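Local coordinates for protein Phi class glutathione transferase GSTF1 (Populus tremula x Populus tremuloides, PDB 4RI6) that binds glutathione and, as a Phi class transferase, probably catalyses its conjugation to RX substrates with release of a halide anion and a proton, at residues Pro45-Leu48 against Lys49-Pro52; Cys73-Ile76 against Cys77-Ala81; Val103-Asp106 against Gly107-Gly111; Val128-Ala131 against Leu132-Lys135. One frame throughout, in Å; residues are numbered along the deposited sequence. Where two conformers were deposited one is given.

How the contacts relate
Each contact joins residues that follow one another directly in the chain, so none closes a long loop, and, in series, none nests in or crosses another. Contact 1 comes first, where helix 45-48 gives way to the loop leading to strand 58-60. Contact 2 follows at the C-terminal end of helix 69-79. Contact 3 lies within helix 93-122, and contact 4 at the start of helix 130-150. Contacts 2 and 3 alone touch: Arg74 NH1, 4.1 Å from Val103 CG1, joins helix 69-79 of the N-terminal domain to helix 93-122, and both contacts reach the second subunit. The centres of contacts 2 and 4 are about 38 Å apart, on opposite sides of the chain's centre.

Contact 1 of 4, residues Pro45-Leu48 against Lys49-Pro52; sequences PEYL and KIQP
Tyr47 O takes two firm backbone hydrogen bonds across this turn. Ile50 N lies 2.9 Å from Tyr47 O, above the carbonyl plane by 53°, whereas Gln51 N, at 3.0 Å from the same oxygen, comes in nearly along the C=O axis. Lys49 N is held less well: it points between Pro45 O and Glu46 O, 3.4 Å from each, and both bonds are weak. Carbon donors add to the turn, with Leu48 CA 3.4 Å from Gln51 O and Pro52 CA making a similar contact to Leu48 O. This is where the short helix 45-48 of the thioredoxin-like N-terminal domain unwinds into the loop that carries Gln55 and Val56, both glutathione-binding residues, toward strand 58-60. The apolar contacts centre on the Tyr47 ring, which is brought alongside Ile50 and Gln51 with CG anti to the backbone N (chi1 -179°). Ile50 crosses it at about a right angle, its CD1 3.6 Å from Tyr47 CE1, and goes on to touch Ala58 and Lys60. Gln51 runs beside the ring, its CB 3.5 Å from Tyr47 OH and its amide plane turned 16° from that of the ring. The polar ends find partners further along the loop: Tyr47 OH bonds to Gln55 O, and Gln51 OE1 accepts from Phe53 N. Pro52 packs on Ile146 of the second subunit.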
loop_
_atom_site.group_PDB
_atom_site.type_symbol
_atom_site.label_atom_id
_atom_site.label_comp_id
_atom_site.label_asym_id
_atom_site.label_seq_id
_atom_site.Cartn_x
_atom_site.Cartn_y
_atom_site.Cartn_z
ATOM N N PRO A 45 25.299 -8.201 -1.653
ATOM C CA PRO A 45 24.573 -9.444 -1.906
ATOM C C PRO A 45 24.084 -10.135 -0.645
ATOM O O PRO A 45 23.057 -10.826 -0.686
ATOM C CB PRO A 45 25.610 -10.321 -2.619
ATOM C CG PRO A 45 26.576 -9.371 -3.194
ATOM C CD PRO A 45 26.655 -8.240 -2.232
ATOM N N GLU A 46 24.800 -9.973 0.457
ATOM C CA GLU A 46 24.340 -10.567 1.694
ATOM C C GLU A 46 22.996 -9.932 2.122
ATOM O O GLU A 46 22.069 -10.639 2.552
ATOM C CB GLU A 46 25.390 -10.409 2.780
ATOM C CG GLU A 46 25.045 -11.159 4.046
ATOM C CD GLU A 46 24.952 -12.650 3.823
ATOM O OE1 GLU A 46 25.449 -13.135 2.777
ATOM O OE2 GLU A 46 24.370 -13.333 4.696
ATOM N N TYR A 47 22.881 -8.611 1.983
ATOM C CA TYR A 47 21.653 -7.908 2.349
ATOM C C TYR A 47 20.516 -8.204 1.352
ATOM O O TYR A 47 19.360 -8.319 1.751
ATOM C CB TYR A 47 21.899 -6.394 2.455
ATOM C CG TYR A 47 20.635 -5.682 2.864
ATOM C CD1 TYR A 47 20.101 -5.871 4.127
ATOM C CD2 TYR A 47 19.931 -4.899 1.967
ATOM C CE1 TYR A 47 18.918 -5.269 4.497
ATOM C CE2 TYR A 47 18.724 -4.300 2.323
ATOM C CZ TYR A 47 18.233 -4.488 3.589
ATOM O OH TYR A 47 17.049 -3.907 3.967
ATOM N N LEU A 48 20.827 -8.366 0.067
ATOM C CA LEU A 48 19.761 -8.655 -0.896
ATOM C C LEU A 48 19.103 -10.009 -0.641
ATOM O O LEU A 48 17.976 -10.245 -1.106
ATOM C CB LEU A 48 20.282 -8.612 -2.334
ATOM C CG LEU A 48 20.484 -7.231 -2.956
ATOM C CD1 LEU A 48 21.148 -7.399 -4.312
ATOM C CD2 LEU A 48 19.189 -6.459 -3.098
ATOM N N LYS A 49 19.764 -10.879 0.124
ATOM C CA LYS A 49 19.156 -12.141 0.534
ATOM C C LYS A 49 17.968 -11.928 1.462
ATOM O O LYS A 49 17.056 -12.752 1.494
ATOM C CB LYS A 49 20.186 -13.050 1.227
ATOM C CG LYS A 49 21.173 -13.730 0.284
ATOM C CD LYS A 49 20.471 -14.756 -0.616
ATOM C CE LYS A 49 20.086 -16.059 0.109
ATOM N NZ LYS A 49 21.098 -17.150 -0.082
ATOM N N ILE A 50 17.963 -10.822 2.212
ATOM C CA ILE A 50 16.863 -10.572 3.137
ATOM C C ILE A 50 15.914 -9.489 2.639
ATOM O O ILE A 50 14.764 -9.477 3.058
ATOM C CB ILE A 50 17.367 -10.228 4.543
ATOM C CG1 ILE A 50 18.108 -8.903 4.583
ATOM C CG2 ILE A 50 18.299 -11.317 5.054
ATOM C CD1 ILE A 50 18.338 -8.433 6.000
ATOM N N GLN A 51 16.359 -8.619 1.736
ATOM C CA GLN A 51 15.456 -7.643 1.108
ATOM C C GLN A 51 15.757 -7.630 -0.389
ATOM O O GLN A 51 16.734 -7.005 -0.831
ATOM C CB GLN A 51 15.613 -6.242 1.723
ATOM C CG GLN A 51 14.280 -5.483 1.878
ATOM C CD GLN A 51 13.710 -4.974 0.567
ATOM O OE1 GLN A 51 14.219 -5.283 -0.517
ATOM N NE2 GLN A 51 12.622 -4.195 0.658
ATOM N N PRO A 52 14.926 -8.332 -1.178
ATOM C CA PRO A 52 15.337 -8.646 -2.557
ATOM C C PRO A 52 15.257 -7.457 -3.509
ATOM O O PRO A 52 15.774 -7.516 -4.622
ATOM C CB PRO A 52 14.368 -9.762 -2.971
ATOM C CG PRO A 52 13.196 -9.629 -2.061
ATOM C CD PRO A 52 13.675 -9.009 -0.789
#

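Contact 2 of 4, residues Cys73-Ile76 against Cys77-Ala81; sequences CRYI and CDKYA
At the C-terminal end of helix 69-79, side chains four residues apart meet in two pairs, Tyr75 with Lys79 and Ile76 with Tyr80. Regular backbone bonds run beneath them, the straightest from Lys79 N to Tyr75 O (2.8 Å, 175° at the hydrogen). Lys79 is fully extended, its CB over one face of the Tyr75 ring near the rim and its CD 3.4 Å from Tyr75 OH. Both polar ends converge on Asp61: Tyr75 OH bonds to its OD2, and Lys79 NZ makes a salt bridge with it. The same NZ donates to Tyr80 OH at 3.0 Å. Tyr80 N still bonds to Ile76 O (2.9 Å), and with CG beside its own backbone N (chi1 -60°) the ring turns its edge to that oxygen, CD2 standing 3.3 Å from Ile76 O. Ile76 CG2 lies 4.1 Å from Tyr80 CD2. With a leucine at Tyr80, Lys79 NZ would lose the hydroxyl and its chain would probably be less firmly fixed beside Asp61. The i to i+4 bonds are those of an alpha-helix, and Tyr80, the first residue beyond it to leave helical backbone angles, marks its C-terminal end, here in a thioredoxin-like domain where Ile76 packs on Leu23 of helix 14-25.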
loop_
_atom_site.group_PDB
_atom_site.type_symbol
_atom_site.label_atom_id
_atom_site.label_comp_id
_atom_site.label_asym_id
_atom_site.label_seq_id
_atom_site.Cartn_x
_atom_site.Cartn_y
_atom_site.Cartn_z
ATOM N N CYS A 73 5.094 -3.379 10.125
ATOM C CA CYS A 73 4.379 -2.718 11.207
ATOM C C CYS A 73 3.103 -3.467 11.556
ATOM O O CYS A 73 2.750 -3.567 12.725
ATOM C CB CYS A 73 4.069 -1.272 10.837
ATOM S SG CYS A 73 5.536 -0.212 10.801
ATOM N N ARG A 74 2.411 -4.017 10.558
ATOM C CA ARG A 74 1.221 -4.787 10.872
ATOM C C ARG A 74 1.590 -6.037 11.673
ATOM O O ARG A 74 0.880 -6.429 12.585
ATOM C CB ARG A 74 0.445 -5.167 9.602
ATOM C CG ARG A 74 -0.512 -4.076 9.183
ATOM C CD ARG A 74 -1.485 -4.487 8.096
ATOM N NE ARG A 74 -0.808 -4.625 6.838
ATOM C CZ ARG A 74 -0.697 -3.677 5.907
ATOM N NH1 ARG A 74 -1.246 -2.487 6.027
ATOM N NH2 ARG A 74 -0.037 -3.942 4.815
ATOM N N TYR A 75 2.702 -6.667 11.331
ATOM C CA TYR A 75 3.144 -7.845 12.070
ATOM C C TYR A 75 3.445 -7.478 13.518
ATOM O O TYR A 75 3.024 -8.163 14.445
ATOM C CB TYR A 75 4.377 -8.461 11.416
ATOM C CG TYR A 75 5.021 -9.541 12.244
ATOM C CD1 TYR A 75 4.400 -10.775 12.403
ATOM C CD2 TYR A 75 6.246 -9.331 12.870
ATOM C CE1 TYR A 75 4.967 -11.759 13.137
ATOM C CE2 TYR A 75 6.826 -10.318 13.622
ATOM C CZ TYR A 75 6.176 -11.531 13.756
ATOM O OH TYR A 75 6.736 -12.546 14.491
ATOM N N ILE A 76 4.164 -6.379 13.704
ATOM C CA ILE A 76 4.506 -5.912 15.042
ATOM C C ILE A 76 3.231 -5.680 15.854
ATOM O O ILE A 76 3.115 -6.111 17.001
ATOM C CB ILE A 76 5.348 -4.617 14.963
ATOM C CG1 ILE A 76 6.744 -4.917 14.426
ATOM C CG2 ILE A 76 5.461 -3.943 16.335
ATOM C CD1 ILE A 76 7.534 -3.699 14.005
ATOM N N CYS A 77 2.264 -5.007 15.250
ATOM C CA CYS A 77 1.019 -4.714 15.940
ATOM C C CYS A 77 0.232 -5.996 16.266
ATOM O O CYS A 77 -0.418 -6.093 17.317
ATOM C CB CYS A 77 0.190 -3.737 15.102
ATOM S SG CYS A 77 0.871 -2.038 15.086
ATOM N N ASP A 78 0.326 -6.989 15.390
ATOM C CA ASP A 78 -0.344 -8.266 15.602
ATOM C C ASP A 78 0.337 -9.076 16.711
ATOM O O ASP A 78 -0.299 -9.506 17.681
ATOM C CB ASP A 78 -0.342 -9.056 14.292
ATOM C CG ASP A 78 -1.458 -10.079 14.209
ATOM O OD1 ASP A 78 -2.031 -10.444 15.254
ATOM O OD2 ASP A 78 -1.744 -10.539 13.081
ATOM N N LYS A 79 1.640 -9.279 16.557
ATOM C CA LYS A 79 2.419 -10.052 17.524
ATOM C C LYS A 79 2.374 -9.476 18.928
ATOM O O LYS A 79 2.327 -10.213 19.912
ATOM C CB LYS A 79 3.873 -10.137 17.071
ATOM C CG LYS A 79 4.755 -10.943 18.014
ATOM C CD LYS A 79 6.185 -11.036 17.519
ATOM C CE LYS A 79 7.054 -11.779 18.513
ATOM N NZ LYS A 79 8.504 -11.659 18.179
ATOM N N TYR A 80 2.409 -8.149 19.001
ATOM C CA TYR A 80 2.504 -7.449 20.270
ATOM C C TYR A 80 1.227 -6.676 20.553
ATOM O O TYR A 80 1.264 -5.583 21.109
ATOM C CB TYR A 80 3.699 -6.502 20.262
ATOM C CG TYR A 80 5.034 -7.179 20.049
ATOM C CD1 TYR A 80 5.687 -7.810 21.092
ATOM C CD2 TYR A 80 5.652 -7.156 18.809
ATOM C CE1 TYR A 80 6.910 -8.415 20.908
ATOM C CE2 TYR A 80 6.882 -7.765 18.607
ATOM C CZ TYR A 80 7.511 -8.393 19.660
ATOM O OH TYR A 80 8.741 -9.001 19.475
ATOM N N ALA A 81 0.094 -7.244 20.151
ATOM C CA ALA A 81 -1.200 -6.586 20.327
ATOM C C ALA A 81 -1.411 -6.086 21.749
ATOM O O ALA A 81 -1.905 -4.989 21.941
ATOM C CB ALA A 81 -2.331 -7.536 19.942
#

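Contact 3 of 4, residues Val103-Asp106 against Gly107-Gly111; sequences VETD and GQTFG
Thr105 O accepts both Thr109 N at 2.9 Å and Phe110 N at 3.0 Å, and Gly111 N reaches back five residues to Asp106 O (2.7 Å), so helix 93-122 widens here into a pi-type turn. Two waters bridge side chains one turn apart. Glu104 and Gln108 lie side by side and point the same way, their carboxylate and amide planes 12° apart; a water donates to Glu104 OE1 at 2.7 Å and accepts from Gln108 NE2 at 2.9 Å. The second water sits between the two threonines, 3.0 Å from Thr105 OG1 and 2.7 Å from Thr109 OG1, while Thr105 CG2 packs near Thr109 CB. Thr105 OG1 also hydrogen-bonds to Gln101 O one turn earlier. Asp106 has CG anti to the backbone N (chi1 170°), which carries its OD1 to the edge of the Phe110 ring, 3.4 Å from CD2 and near the ring plane; carboxylate and ring planes stand 46° apart. The other oxygen, Asp106 OD2, takes a salt bridge from Arg70 NH2 and a bond from Ser168 OG. An alanine at Asp106 would remove that carboxylate, and Arg70 and Ser168 would probably lose the anchor that holds them together. Across the dimer, Glu104 OE2 pairs with Arg74 and Gln108 NE2 with Gly107 O, both of the second subunit, while the first water ties OE1 to the same NE2. Polar groups on this turn thus serve both the dimer interface and the surroundings of the glutathione site, and the pairing of Asp106 with the pocket residue Arg70 is consistent with a second-shell role.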
loop_
_atom_site.group_PDB
_atom_site.type_symbol
_atom_site.label_atom_id
_atom_site.label_comp_id
_atom_site.label_asym_id
_atom_site.label_seq_id
_atom_site.Cartn_x
_atom_site.Cartn_y
_atom_site.Cartn_z
ATOM N N VAL A 103 -4.498 3.844 6.220
ATOM C CA VAL A 103 -3.136 3.365 5.962
ATOM C C VAL A 103 -2.943 3.142 4.449
ATOM O O VAL A 103 -1.911 3.506 3.876
ATOM C CB VAL A 103 -2.831 2.078 6.735
ATOM C CG1 VAL A 103 -1.416 1.578 6.413
ATOM C CG2 VAL A 103 -2.983 2.310 8.238
ATOM N N GLU A 104 -3.954 2.581 3.787
ATOM C CA GLU A 104 -3.878 2.402 2.333
ATOM C C GLU A 104 -3.863 3.763 1.637
ATOM O O GLU A 104 -3.243 3.931 0.587
ATOM C CB GLU A 104 -5.048 1.545 1.833
ATOM C CG GLU A 104 -4.904 0.097 2.150
ATOM C CD GLU A 104 -3.718 -0.510 1.427
ATOM O OE1 GLU A 104 -3.540 -0.219 0.235
ATOM O OE2 GLU A 104 -2.953 -1.266 2.050
ATOM N N THR A 105 -4.584 4.735 2.188
ATOM C CA THR A 105 -4.542 6.083 1.642
ATOM C C THR A 105 -3.128 6.663 1.739
ATOM O O THR A 105 -2.669 7.312 0.805
ATOM C CB THR A 105 -5.606 6.968 2.337
ATOM O OG1 THR A 105 -6.894 6.443 1.990
ATOM C CG2 THR A 105 -5.531 8.416 1.883
ATOM N N ASP A 106 -2.421 6.411 2.830
ATOM C CA ASP A 106 -1.007 6.750 2.855
ATOM C C ASP A 106 -0.263 6.042 1.717
ATOM O O ASP A 106 0.423 6.671 0.922
ATOM C CB ASP A 106 -0.356 6.391 4.195
ATOM C CG ASP A 106 1.147 6.521 4.144
ATOM O OD1 ASP A 106 1.614 7.603 3.744
ATOM O OD2 ASP A 106 1.864 5.553 4.470
ATOM N N GLY A 107 -0.396 4.727 1.639
ATOM C CA GLY A 107 0.370 3.966 0.672
ATOM C C GLY A 107 0.119 4.294 -0.787
ATOM O O GLY A 107 1.050 4.251 -1.600
ATOM N N GLN A 108 -1.129 4.614 -1.124
ATOM C CA GLN A 108 -1.549 4.804 -2.506
ATOM C C GLN A 108 -1.778 6.236 -2.942
ATOM O O GLN A 108 -1.720 6.526 -4.126
ATOM C CB GLN A 108 -2.853 4.035 -2.747
ATOM C CG GLN A 108 -2.737 2.541 -2.542
ATOM C CD GLN A 108 -1.650 1.932 -3.398
ATOM O OE1 GLN A 108 -1.661 2.083 -4.597
ATOM N NE2 GLN A 108 -0.680 1.298 -2.776
ATOM N N THR A 109 -2.054 7.129 -1.995
ATOM C CA THR A 109 -2.534 8.472 -2.345
ATOM C C THR A 109 -1.612 9.605 -1.839
ATOM O O THR A 109 -1.145 10.430 -2.615
ATOM C CB THR A 109 -3.979 8.626 -1.814
ATOM O OG1 THR A 109 -4.771 7.593 -2.412
ATOM C CG2 THR A 109 -4.553 10.003 -2.152
ATOM N N PHE A 110 -1.348 9.621 -0.542
ATOM C CA PHE A 110 -0.461 10.609 0.073
ATOM C C PHE A 110 1.009 10.287 -0.168
ATOM O O PHE A 110 1.796 11.154 -0.483
ATOM C CB PHE A 110 -0.753 10.666 1.581
ATOM C CG PHE A 110 0.231 11.471 2.400
ATOM C CD1 PHE A 110 0.017 12.814 2.625
ATOM C CD2 PHE A 110 1.351 10.872 2.972
ATOM C CE1 PHE A 110 0.894 13.563 3.387
ATOM C CE2 PHE A 110 2.232 11.616 3.752
ATOM C CZ PHE A 110 1.985 12.969 3.964
ATOM N N GLY A 111 1.350 9.019 -0.026
ATOM C CA GLY A 111 2.728 8.567 -0.068
ATOM C C GLY A 111 3.476 8.834 -1.368
ATOM O O GLY A 111 4.614 9.288 -1.352
HETATM O O HOH W 1 -1.004 0.811 0.061
HETATM O O HOH W 2 -6.902 6.646 -1.038
#

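Contact 4 of 4, residues Val128-Ala131 against Leu132-Lys135; sequences VDEA and LIKK
Asp129 reaches forward to Leu132, the two side chains crossing at about a right angle. Its CB sits 4.0 Å from Leu132 CB, and its CG, anti to the backbone N (chi1 174°), stays equally close to that carbon. At the tip the two oxygens differ: Asp129 OD2 passes the Leu132 CB at 3.9 Å, while OD1 turns to the backbone, accepting from Ala131 N at 3.1 Å and Leu132 N at 3.4 Å. Both bonds are weak, yet together they make Asp129 the N-cap of helix 130-150, its carboxylate meeting two amides of the first turn. The main chain of Asp129 serves too, its O accepting from Ile133 N at 2.9 Å. Across the cap, Val128 CG2 reaches Ile133 CG1 at 4.1 Å, the two side chains crossing at a slant; the residue before the N-cap thus touches the fourth helical residue, the arrangement of a hydrophobic staple. Glu130 runs beside Ile133, its OE1 3.9 Å from Ile133 CB. One turn further into the helix, Lys134 NZ forms a salt bridge with Asp138. Ile133, buried, leads this helix start onto Leu117, Asp120 and Leu121 of the preceding helix 93-122, and Leu132 also touches Asp120.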
loop_
_atom_site.group_PDB
_atom_site.type_symbol
_atom_site.label_atom_id
_atom_site.label_comp_id
_atom_site.label_asym_id
_atom_site.label_seq_id
_atom_site.Cartn_x
_atom_site.Cartn_y
_atom_site.Cartn_z
ATOM N N VAL A 128 16.775 19.470 -9.090
ATOM C CA VAL A 128 15.347 19.239 -9.114
ATOM C C VAL A 128 14.795 19.772 -10.424
ATOM O O VAL A 128 15.362 20.671 -11.060
ATOM C CB VAL A 128 14.598 19.880 -7.907
ATOM C CG1 VAL A 128 15.423 19.755 -6.624
ATOM C CG2 VAL A 128 14.230 21.331 -8.181
ATOM N N ASP A 129 13.707 19.149 -10.837
ATOM C CA ASP A 129 12.914 19.580 -11.958
ATOM C C ASP A 129 11.704 20.312 -11.363
ATOM O O ASP A 129 10.830 19.683 -10.775
ATOM C CB ASP A 129 12.511 18.370 -12.793
ATOM C CG ASP A 129 11.551 18.710 -13.920
ATOM O OD1 ASP A 129 11.077 19.862 -14.012
ATOM O OD2 ASP A 129 11.256 17.800 -14.713
ATOM N N GLU A 130 11.677 21.635 -11.484
ATOM C CA GLU A 130 10.673 22.432 -10.775
ATOM C C GLU A 130 9.266 22.225 -11.330
ATOM O O GLU A 130 8.278 22.439 -10.627
ATOM C CB GLU A 130 11.033 23.919 -10.818
ATOM C CG GLU A 130 12.232 24.299 -9.953
ATOM C CD GLU A 130 11.984 24.177 -8.450
ATOM O OE1 GLU A 130 10.826 24.013 -8.010
ATOM O OE2 GLU A 130 12.978 24.254 -7.697
ATOM N N ALA A 131 9.169 21.811 -12.586
ATOM C CA ALA A 131 7.873 21.477 -13.165
ATOM C C ALA A 131 7.328 20.216 -12.494
ATOM O O ALA A 131 6.120 20.112 -12.222
ATOM C CB ALA A 131 7.991 21.290 -14.668
ATOM N N LEU A 132 8.216 19.267 -12.203
ATOM C CA LEU A 132 7.812 18.020 -11.545
ATOM C C LEU A 132 7.539 18.255 -10.050
ATOM O O LEU A 132 6.625 17.648 -9.471
ATOM C CB LEU A 132 8.881 16.940 -11.729
ATOM C CG LEU A 132 8.566 15.595 -11.065
ATOM C CD1 LEU A 132 7.196 15.055 -11.491
ATOM C CD2 LEU A 132 9.638 14.579 -11.401
ATOM N N ILE A 133 8.322 19.140 -9.434
ATOM C CA ILE A 133 8.031 19.558 -8.073
ATOM C C ILE A 133 6.608 20.131 -8.021
ATOM O O ILE A 133 5.813 19.749 -7.171
ATOM C CB ILE A 133 9.031 20.611 -7.561
ATOM C CG1 ILE A 133 10.425 20.020 -7.406
ATOM C CG2 ILE A 133 8.562 21.173 -6.227
ATOM C CD1 ILE A 133 10.541 18.920 -6.378
ATOM N N LYS A 134 6.287 21.037 -8.942
ATOM C CA LYS A 134 4.956 21.652 -8.946
ATOM C C LYS A 134 3.866 20.592 -9.124
ATOM O O LYS A 134 2.830 20.644 -8.468
ATOM C CB LYS A 134 4.831 22.730 -10.029
ATOM C CG LYS A 134 3.382 23.262 -10.160
ATOM C CD LYS A 134 3.218 24.302 -11.258
ATOM C CE LYS A 134 1.805 24.317 -11.802
ATOM N NZ LYS A 134 0.855 24.733 -10.754
ATOM N N LYS A 135 4.097 19.641 -10.016
ATOM C CA LYS A 135 3.124 18.578 -10.260
ATOM C C LYS A 135 2.811 17.803 -8.977
ATOM O O LYS A 135 1.641 17.512 -8.684
ATOM C CB LYS A 135 3.646 17.643 -11.344
ATOM C CG LYS A 135 2.692 16.566 -11.792
ATOM C CD LYS A 135 3.208 15.934 -13.094
ATOM C CE LYS A 135 2.538 14.600 -13.418
ATOM N NZ LYS A 135 1.060 14.642 -13.267
#